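Local structure of flagellar hook-associated protein (Burkholderia pseudomallei, 4UT1) at residues A[366-380]-A[415-428]. The protein probably serves as a structural component of the bacterial flagellum, forming part of the junction between hook and filament. Sequence-based numbering, arbitrary orientation.
Sequences PTTSDYALSYDGAKY and TPNAGDSFTVLPTR
Strands 371-375 and 421-425 run antiparallel, their axes 4.5 Å apart at closest, with Y371 facing V424 and L373 facing F422 as hydrogen-bonded pairs. In the first pair V424 N reaches Y371 O at 2.7 Å, nearly straight at 175°. At the end of strand 371-375, Y375 N donates to D420 O, and G419 N, in the type II turn 417-420, returns a bond to Y375 O. The Y375 side chain extends with CG anti to the backbone N (chi1 -178°), which lays the ring against P416: CD of the proline sits over one face, 4.1 Å from Y375 CG. T415 CG2 meets the phenol end, 3.4 Å from Y375 OH. Y380 closes in on the same proline, its OH 3.3 Å from P416 CD, while water 4 links that hydroxyl to T415 OG1. Strand 371-375 is the middle one of the five-stranded antiparallel sheet of the D2-like domain, and 421-425 separates it from the edge strand 343-346. Toward helix 287-322, R428 NH2 forms a salt bridge to D370 OD2 at 3.0 Å, coming from above the carboxylate plane; R428 NH1 makes another to D256. Water 3 joins R428 NE to D370 OD1, and L425 CD2 packs 3.5 Å from D370 CG. P426 CD lies at the edge of the Y371 ring, and water 1 bridges T367 OG1, S369 O and T427 OG1, the last also bonded to A305 O.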
# COMPACT_ATOMS: atom_id res chain seq x y z
N PRO A 366 -6.50 -2.89 -1.11
CA PRO A 366 -5.98 -1.85 -0.22
C PRO A 366 -5.63 -0.58 -0.98
O PRO A 366 -5.55 -0.58 -2.21
CB PRO A 366 -4.72 -2.49 0.37
CG PRO A 366 -4.26 -3.40 -0.69
CD PRO A 366 -5.49 -3.93 -1.38
N THR A 367 -5.43 0.50 -0.24
CA THR A 367 -4.89 1.72 -0.80
C THR A 367 -3.43 1.51 -1.15
O THR A 367 -2.83 0.53 -0.69
CB THR A 367 -5.01 2.89 0.19
OG1 THR A 367 -4.46 2.48 1.45
CG2 THR A 367 -6.49 3.24 0.39
N THR A 368 -2.86 2.41 -1.95
CA THR A 368 -1.49 2.27 -2.41
C THR A 368 -0.61 3.48 -2.14
O THR A 368 0.56 3.50 -2.56
CB THR A 368 -1.43 2.01 -3.92
OG1 THR A 368 -2.09 3.08 -4.62
CG2 THR A 368 -2.12 0.68 -4.27
N SER A 369 -1.15 4.49 -1.46
CA SER A 369 -0.39 5.71 -1.13
C SER A 369 -0.32 6.00 0.38
O SER A 369 -0.64 5.14 1.21
CB SER A 369 -0.98 6.94 -1.85
OG SER A 369 -0.07 8.05 -1.76
N ASP A 370 0.15 7.20 0.73
CA ASP A 370 0.20 7.67 2.12
C ASP A 370 -0.75 8.86 2.24
O ASP A 370 -0.89 9.64 1.29
CB ASP A 370 1.59 8.16 2.56
CG ASP A 370 2.67 7.09 2.50
OD1 ASP A 370 2.38 5.89 2.66
OD2 ASP A 370 3.85 7.49 2.32
N TYR A 371 -1.36 9.02 3.40
CA TYR A 371 -2.39 10.06 3.54
C TYR A 371 -2.27 10.89 4.80
O TYR A 371 -1.63 10.50 5.77
CB TYR A 371 -3.79 9.43 3.48
CG TYR A 371 -3.91 8.47 2.33
CD1 TYR A 371 -4.24 8.91 1.06
CD2 TYR A 371 -3.61 7.12 2.51
CE1 TYR A 371 -4.30 8.02 -0.01
CE2 TYR A 371 -3.66 6.23 1.45
CZ TYR A 371 -4.00 6.68 0.20
OH TYR A 371 -4.04 5.77 -0.84
N ALA A 372 -2.93 12.05 4.79
CA ALA A 372 -3.17 12.78 6.02
C ALA A 372 -4.67 13.00 6.12
O ALA A 372 -5.29 13.38 5.13
CB ALA A 372 -2.40 14.10 6.04
N LEU A 373 -5.24 12.70 7.28
CA LEU A 373 -6.63 13.08 7.60
C LEU A 373 -6.63 14.35 8.45
O LEU A 373 -6.09 14.36 9.57
CB LEU A 373 -7.35 11.97 8.35
CG LEU A 373 -8.85 12.26 8.54
CD1 LEU A 373 -9.58 11.85 7.30
CD2 LEU A 373 -9.36 11.54 9.76
N SER A 374 -7.23 15.40 7.93
CA SER A 374 -7.21 16.69 8.62
C SER A 374 -8.63 17.13 8.92
O SER A 374 -9.56 16.75 8.23
CB SER A 374 -6.48 17.75 7.78
OG SER A 374 -7.08 17.88 6.50
N TYR A 375 -8.77 17.94 9.96
CA TYR A 375 -10.09 18.39 10.38
C TYR A 375 -10.06 19.90 10.48
O TYR A 375 -9.17 20.43 11.11
CB TYR A 375 -10.47 17.75 11.72
CG TYR A 375 -11.85 18.12 12.19
CD1 TYR A 375 -12.97 17.60 11.58
CD2 TYR A 375 -12.03 19.01 13.25
CE1 TYR A 375 -14.25 17.95 12.01
CE2 TYR A 375 -13.30 19.36 13.69
CZ TYR A 375 -14.41 18.82 13.06
OH TYR A 375 -15.67 19.16 13.49
N ASP A 376 -11.02 20.59 9.86
CA ASP A 376 -10.99 22.05 9.86
C ASP A 376 -12.10 22.66 10.72
O ASP A 376 -12.37 23.85 10.63
CB ASP A 376 -11.07 22.57 8.41
CG ASP A 376 -12.45 22.36 7.77
OD1 ASP A 376 -13.35 21.77 8.40
OD2 ASP A 376 -12.62 22.78 6.61
N GLY A 377 -12.73 21.84 11.56
CA GLY A 377 -13.72 22.30 12.51
C GLY A 377 -15.13 22.04 12.02
O GLY A 377 -16.10 22.22 12.77
N ALA A 378 -15.23 21.61 10.77
CA ALA A 378 -16.52 21.26 10.18
C ALA A 378 -16.45 19.94 9.41
O ALA A 378 -17.40 19.15 9.46
CB ALA A 378 -17.00 22.38 9.26
N LYS A 379 -15.35 19.68 8.71
CA LYS A 379 -15.24 18.44 7.95
C LYS A 379 -13.85 17.84 8.05
O LYS A 379 -12.89 18.51 8.45
CB LYS A 379 -15.58 18.66 6.47
CG LYS A 379 -14.56 19.50 5.75
CD LYS A 379 -14.85 19.68 4.27
CE LYS A 379 -13.95 20.79 3.72
NZ LYS A 379 -13.94 20.89 2.23
N TYR A 380 -13.78 16.57 7.69
CA TYR A 380 -12.53 15.84 7.59
C TYR A 380 -12.12 15.78 6.14
O TYR A 380 -12.94 15.53 5.26
CB TYR A 380 -12.69 14.42 8.13
CG TYR A 380 -13.10 14.35 9.58
CD1 TYR A 380 -14.44 14.50 9.96
CD2 TYR A 380 -12.17 14.12 10.57
CE1 TYR A 380 -14.82 14.44 11.29
CE2 TYR A 380 -12.54 14.04 11.89
CZ TYR A 380 -13.87 14.20 12.26
OH TYR A 380 -14.22 14.13 13.59
N THR A 415 -14.08 14.04 18.26
CA THR A 415 -13.86 15.06 17.24
C THR A 415 -12.59 15.84 17.58
O THR A 415 -12.44 16.32 18.71
CB THR A 415 -15.07 16.00 17.13
OG1 THR A 415 -16.26 15.23 16.95
CG2 THR A 415 -14.91 16.96 15.96
N PRO A 416 -11.66 15.97 16.61
CA PRO A 416 -10.40 16.67 16.86
C PRO A 416 -10.62 18.18 16.92
O PRO A 416 -11.75 18.62 16.72
CB PRO A 416 -9.53 16.29 15.65
CG PRO A 416 -10.23 15.14 14.99
CD PRO A 416 -11.69 15.36 15.27
N ASN A 417 -9.58 18.96 17.20
CA ASN A 417 -9.72 20.41 17.06
C ASN A 417 -9.49 20.81 15.61
O ASN A 417 -8.81 20.09 14.87
CB ASN A 417 -8.72 21.14 17.96
CG ASN A 417 -9.15 21.14 19.41
OD1 ASN A 417 -10.30 20.82 19.72
ND2 ASN A 417 -8.24 21.52 20.30
N ALA A 418 -10.05 21.93 15.19
CA ALA A 418 -9.70 22.51 13.89
C ALA A 418 -8.19 22.67 13.81
O ALA A 418 -7.57 23.16 14.75
CB ALA A 418 -10.38 23.85 13.69
N GLY A 419 -7.61 22.27 12.69
CA GLY A 419 -6.16 22.34 12.53
C GLY A 419 -5.47 21.03 12.84
O GLY A 419 -4.29 20.86 12.55
N ASP A 420 -6.20 20.08 13.43
CA ASP A 420 -5.60 18.80 13.78
C ASP A 420 -5.42 17.93 12.53
O ASP A 420 -6.22 17.98 11.59
CB ASP A 420 -6.44 18.06 14.82
CG ASP A 420 -6.26 18.61 16.22
OD1 ASP A 420 -5.45 19.54 16.42
OD2 ASP A 420 -6.93 18.08 17.14
N SER A 421 -4.37 17.13 12.52
CA SER A 421 -4.08 16.26 11.39
C SER A 421 -3.54 14.92 11.88
O SER A 421 -2.91 14.86 12.93
CB SER A 421 -3.05 16.92 10.45
OG SER A 421 -2.79 16.13 9.31
N PHE A 422 -3.81 13.86 11.11
CA PHE A 422 -3.27 12.52 11.38
C PHE A 422 -2.62 11.92 10.14
O PHE A 422 -3.21 11.89 9.06
CB PHE A 422 -4.37 11.58 11.89
CG PHE A 422 -5.03 12.06 13.15
CD1 PHE A 422 -6.05 13.00 13.10
CD2 PHE A 422 -4.63 11.58 14.38
CE1 PHE A 422 -6.65 13.45 14.25
CE2 PHE A 422 -5.23 12.03 15.54
CZ PHE A 422 -6.24 12.97 15.47
N THR A 423 -1.38 11.45 10.28
CA THR A 423 -0.75 10.76 9.17
C THR A 423 -1.26 9.34 9.13
O THR A 423 -1.29 8.64 10.14
CB THR A 423 0.77 10.76 9.29
OG1 THR A 423 1.21 12.10 9.39
CG2 THR A 423 1.39 10.11 8.04
N VAL A 424 -1.68 8.92 7.95
CA VAL A 424 -2.24 7.59 7.80
C VAL A 424 -1.43 6.84 6.77
O VAL A 424 -1.39 7.23 5.60
CB VAL A 424 -3.70 7.63 7.38
CG1 VAL A 424 -4.23 6.21 7.15
CG2 VAL A 424 -4.52 8.36 8.44
N LEU A 425 -0.77 5.77 7.23
CA LEU A 425 0.10 4.96 6.38
C LEU A 425 -0.45 3.55 6.37
O LEU A 425 -0.02 2.70 7.16
CB LEU A 425 1.55 4.97 6.90
CG LEU A 425 2.21 6.32 7.23
CD1 LEU A 425 3.63 6.10 7.76
CD2 LEU A 425 2.27 7.21 5.99
N PRO A 426 -1.43 3.28 5.49
CA PRO A 426 -2.14 2.01 5.55
C PRO A 426 -1.28 0.81 5.16
O PRO A 426 -1.58 -0.28 5.65
CB PRO A 426 -3.28 2.20 4.55
CG PRO A 426 -3.43 3.72 4.42
CD PRO A 426 -2.01 4.20 4.50
N THR A 427 -0.26 0.99 4.31
CA THR A 427 0.46 -0.17 3.77
C THR A 427 1.99 -0.13 3.90
O THR A 427 2.63 -1.14 3.62
CB THR A 427 0.16 -0.36 2.27
OG1 THR A 427 0.55 0.81 1.54
CG2 THR A 427 -1.33 -0.64 2.05
N ARG A 428 2.56 0.99 4.30
CA ARG A 428 4.02 1.07 4.38
C ARG A 428 4.58 -0.04 5.27
O ARG A 428 5.57 -0.69 4.91
CB ARG A 428 4.49 2.43 4.92
CG ARG A 428 6.01 2.53 4.90
CD ARG A 428 6.54 3.82 5.52
NE ARG A 428 6.14 5.01 4.78
CZ ARG A 428 6.40 6.25 5.16
NH1 ARG A 428 7.08 6.47 6.29
NH2 ARG A 428 5.99 7.28 4.42
O HOH W 1 -1.80 2.73 1.29
O HOH W 2 1.21 3.48 3.17
O HOH W 3 4.98 4.55 2.32
O HOH W 4 -16.71 14.61 14.15